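Local coordinates for protein beta-glucanase (Podospora anserina, PDB 4LE4) that probably hydrolyses beta-glucans as a family GH131 glycoside hydrolase and binds the oligosaccharide cellotriose, at residues S199-G202 / A203-H206. Sequence-based numbering, arbitrary orientation.
Sequences SSNG and ADWH
Asp204 reaches back across a tight turn to Ser200, whose hydroxyl both closes an ST turn, by accepting from Gly202 N at 3.0 Å, and donates to the carboxylate. The turn belongs to the loop that leaves strand 188-195 and delivers the chain to strand 205-207 of an antiparallel sheet, in a catalytic domain of the concanavalin clan. Ser200 OG donates a hydrogen bond to Asp204 OD1 at 2.6 Å, meeting its syn lone pair. What brings the carboxylate back over the turn is the first torsion of Asp204, which sets CG between the backbone N and the carbonyl carbon (chi1 60°). The side chain of Asn201 is turned in a similar way (chi1 89°), and this presses its amide against Ala203, with OD1 only 3.0 Å from Ala203 CB. As modelled, Asn201 ND2 and Ala203 N are two donors 2.7 Å apart, which leaves the placement of this amide doubtful. The second oxygen of Asp204, OD2, takes a weak bond from Asn201 N (3.3 Å) and a short one from a water at 2.6 Å, which also donates to Ser199 O. With an alanine here instead of Asp204, the Ser200 hydroxyl and Asn201 N are likely to lose the carboxylate that takes both, leaving the turn freer to open. Gly202 adopts a positive phi (89°), where a side chain would be jammed against the preceding carbonyl oxygen. Beyond the turn, Asp204 shares a backbone hydrogen bond with Glu121, and the chain leads from the surface to the buried Trp205, stacked on Phe120, and His206, hydrogen-bonded to both Glu81 and Glu121. A second water bridges Gly202 O and Asp204 N: it accepts from Asp204 N at 2.9 Å and donates weakly to Gly202 O.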
ATOM      1  N   SER A 199      10.383  -9.759 -10.567  1.00 33.01           N
ATOM      2  CA  SER A 199       9.699 -10.307 -11.731  1.00 33.50           C
ATOM      3  C   SER A 199       8.285  -9.800 -11.561  1.00 33.91           C
ATOM      4  O   SER A 199       7.668 -10.006 -10.519  1.00 33.81           O
ATOM      5  CB  SER A 199       9.742 -11.842 -11.702  1.00 34.01           C
ATOM      6  OG  SER A 199       9.316 -12.420 -12.934  1.00 31.26           O
ATOM      7  N   SER A 200       7.782  -9.105 -12.570  1.00 35.85           N
ATOM      8  CA  SER A 200       6.439  -8.550 -12.487  1.00 36.31           C
ATOM      9  C   SER A 200       5.877  -8.357 -13.868  1.00 37.31           C
ATOM     10  O   SER A 200       6.628  -8.105 -14.805  1.00 37.48           O
ATOM     11  CB  SER A 200       6.482  -7.199 -11.767  1.00 36.44           C
ATOM     12  OG  SER A 200       5.247  -6.508 -11.858  1.00 35.27           O
ATOM     13  N   ASN A 201       4.556  -8.477 -13.993  1.00 38.19           N
ATOM     14  CA  ASN A 201       3.883  -8.257 -15.280  1.00 38.10           C
ATOM     15  C   ASN A 201       3.315  -6.840 -15.319  1.00 37.04           C
ATOM     16  O   ASN A 201       2.730  -6.437 -16.323  1.00 38.07           O
ATOM     17  CB  ASN A 201       2.690  -9.161 -15.453  1.00 38.60           C
ATOM     18  CG  ASN A 201       1.435  -8.529 -14.887  1.00 40.23           C
ATOM     19  OD1 ASN A 201       0.537  -8.124 -15.626  1.00 41.53           O
ATOM     20  ND2 ASN A 201       1.388  -8.406 -13.570  1.00 37.58           N
ATOM     21  N   GLY A 202       3.431  -6.101 -14.222  1.00 35.99           N
ATOM     22  CA  GLY A 202       2.901  -4.742 -14.214  1.00 34.01           C
ATOM     23  C   GLY A 202       1.452  -4.658 -13.773  1.00 33.48           C
ATOM     24  O   GLY A 202       0.941  -3.566 -13.563  1.00 36.46           O
ATOM     25  N   ALA A 203       0.775  -5.800 -13.663  1.00 31.89           N
ATOM     26  CA  ALA A 203      -0.611  -5.841 -13.202  1.00 26.73           C
ATOM     27  C   ALA A 203      -0.554  -6.744 -11.990  1.00 23.94           C
ATOM     28  O   ALA A 203      -1.252  -7.748 -11.919  1.00 25.37           O
ATOM     29  CB  ALA A 203      -1.511  -6.443 -14.249  1.00 27.80           C
ATOM     30  N   ASP A 204       0.290  -6.394 -11.037  1.00 19.06           N
ATOM     31  CA  ASP A 204       0.409  -7.234  -9.866  1.00 18.74           C
ATOM     32  C   ASP A 204       0.919  -6.542  -8.611  1.00 14.40           C
ATOM     33  O   ASP A 204       1.520  -7.184  -7.751  1.00 13.60           O
ATOM     34  CB  ASP A 204       1.306  -8.410 -10.188  1.00 21.02           C
ATOM     35  CG  ASP A 204       2.687  -7.971 -10.592  1.00 21.22           C
ATOM     36  OD1 ASP A 204       2.927  -6.754 -10.682  1.00 22.86           O
ATOM     37  OD2 ASP A 204       3.546  -8.848 -10.830  1.00 27.53           O
ATOM     38  N   TRP A 205       0.703  -5.238  -8.516  1.00 10.22           N
ATOM     39  CA  TRP A 205       1.086  -4.538  -7.302  1.00  9.22           C
ATOM     40  C   TRP A 205      -0.236  -4.414  -6.550  1.00  8.85           C
ATOM     41  O   TRP A 205      -1.196  -3.811  -7.047  1.00  8.03           O
ATOM     42  CB  TRP A 205       1.645  -3.154  -7.582  1.00  8.41           C
ATOM     43  CG  TRP A 205       2.103  -2.487  -6.323  1.00  9.02           C
ATOM     44  CD1 TRP A 205       2.751  -3.070  -5.261  1.00  8.22           C
ATOM     45  CD2 TRP A 205       1.972  -1.103  -5.997  1.00  9.15           C
ATOM     46  NE1 TRP A 205       3.035  -2.129  -4.293  1.00  5.57           N
ATOM     47  CE2 TRP A 205       2.563  -0.914  -4.719  1.00  7.84           C
ATOM     48  CE3 TRP A 205       1.416   0.004  -6.657  1.00 11.10           C
ATOM     49  CZ2 TRP A 205       2.606   0.322  -4.095  1.00  7.80           C
ATOM     50  CZ3 TRP A 205       1.473   1.244  -6.027  1.00  8.25           C
ATOM     51  CH2 TRP A 205       2.060   1.388  -4.764  1.00  9.42           C
ATOM     52  N   HIS A 206      -0.259  -4.948  -5.340  1.00  9.87           N
ATOM     53  CA  HIS A 206      -1.471  -4.978  -4.536  1.00 11.05           C
ATOM     54  C   HIS A 206      -1.494  -3.864  -3.513  1.00 10.00           C
ATOM     55  O   HIS A 206      -0.840  -3.937  -2.486  1.00  9.07           O
ATOM     56  CB  HIS A 206      -1.595  -6.339  -3.841  1.00 10.16           C
ATOM     57  CG  HIS A 206      -1.764  -7.482  -4.789  1.00 13.43           C
ATOM     58  ND1 HIS A 206      -2.855  -8.320  -4.752  1.00 13.90           N
ATOM     59  CD2 HIS A 206      -0.984  -7.920  -5.809  1.00 15.66           C
ATOM     60  CE1 HIS A 206      -2.746  -9.225  -5.714  1.00 16.04           C
ATOM     61  NE2 HIS A 206      -1.619  -9.001  -6.370  1.00 16.26           N
TER
HETATM   62  O   HOH W   1       5.181 -10.006  -9.210  1.00 19.58           O
HETATM   63  O   HOH W   2       0.742  -3.527 -10.892  1.00 14.09           O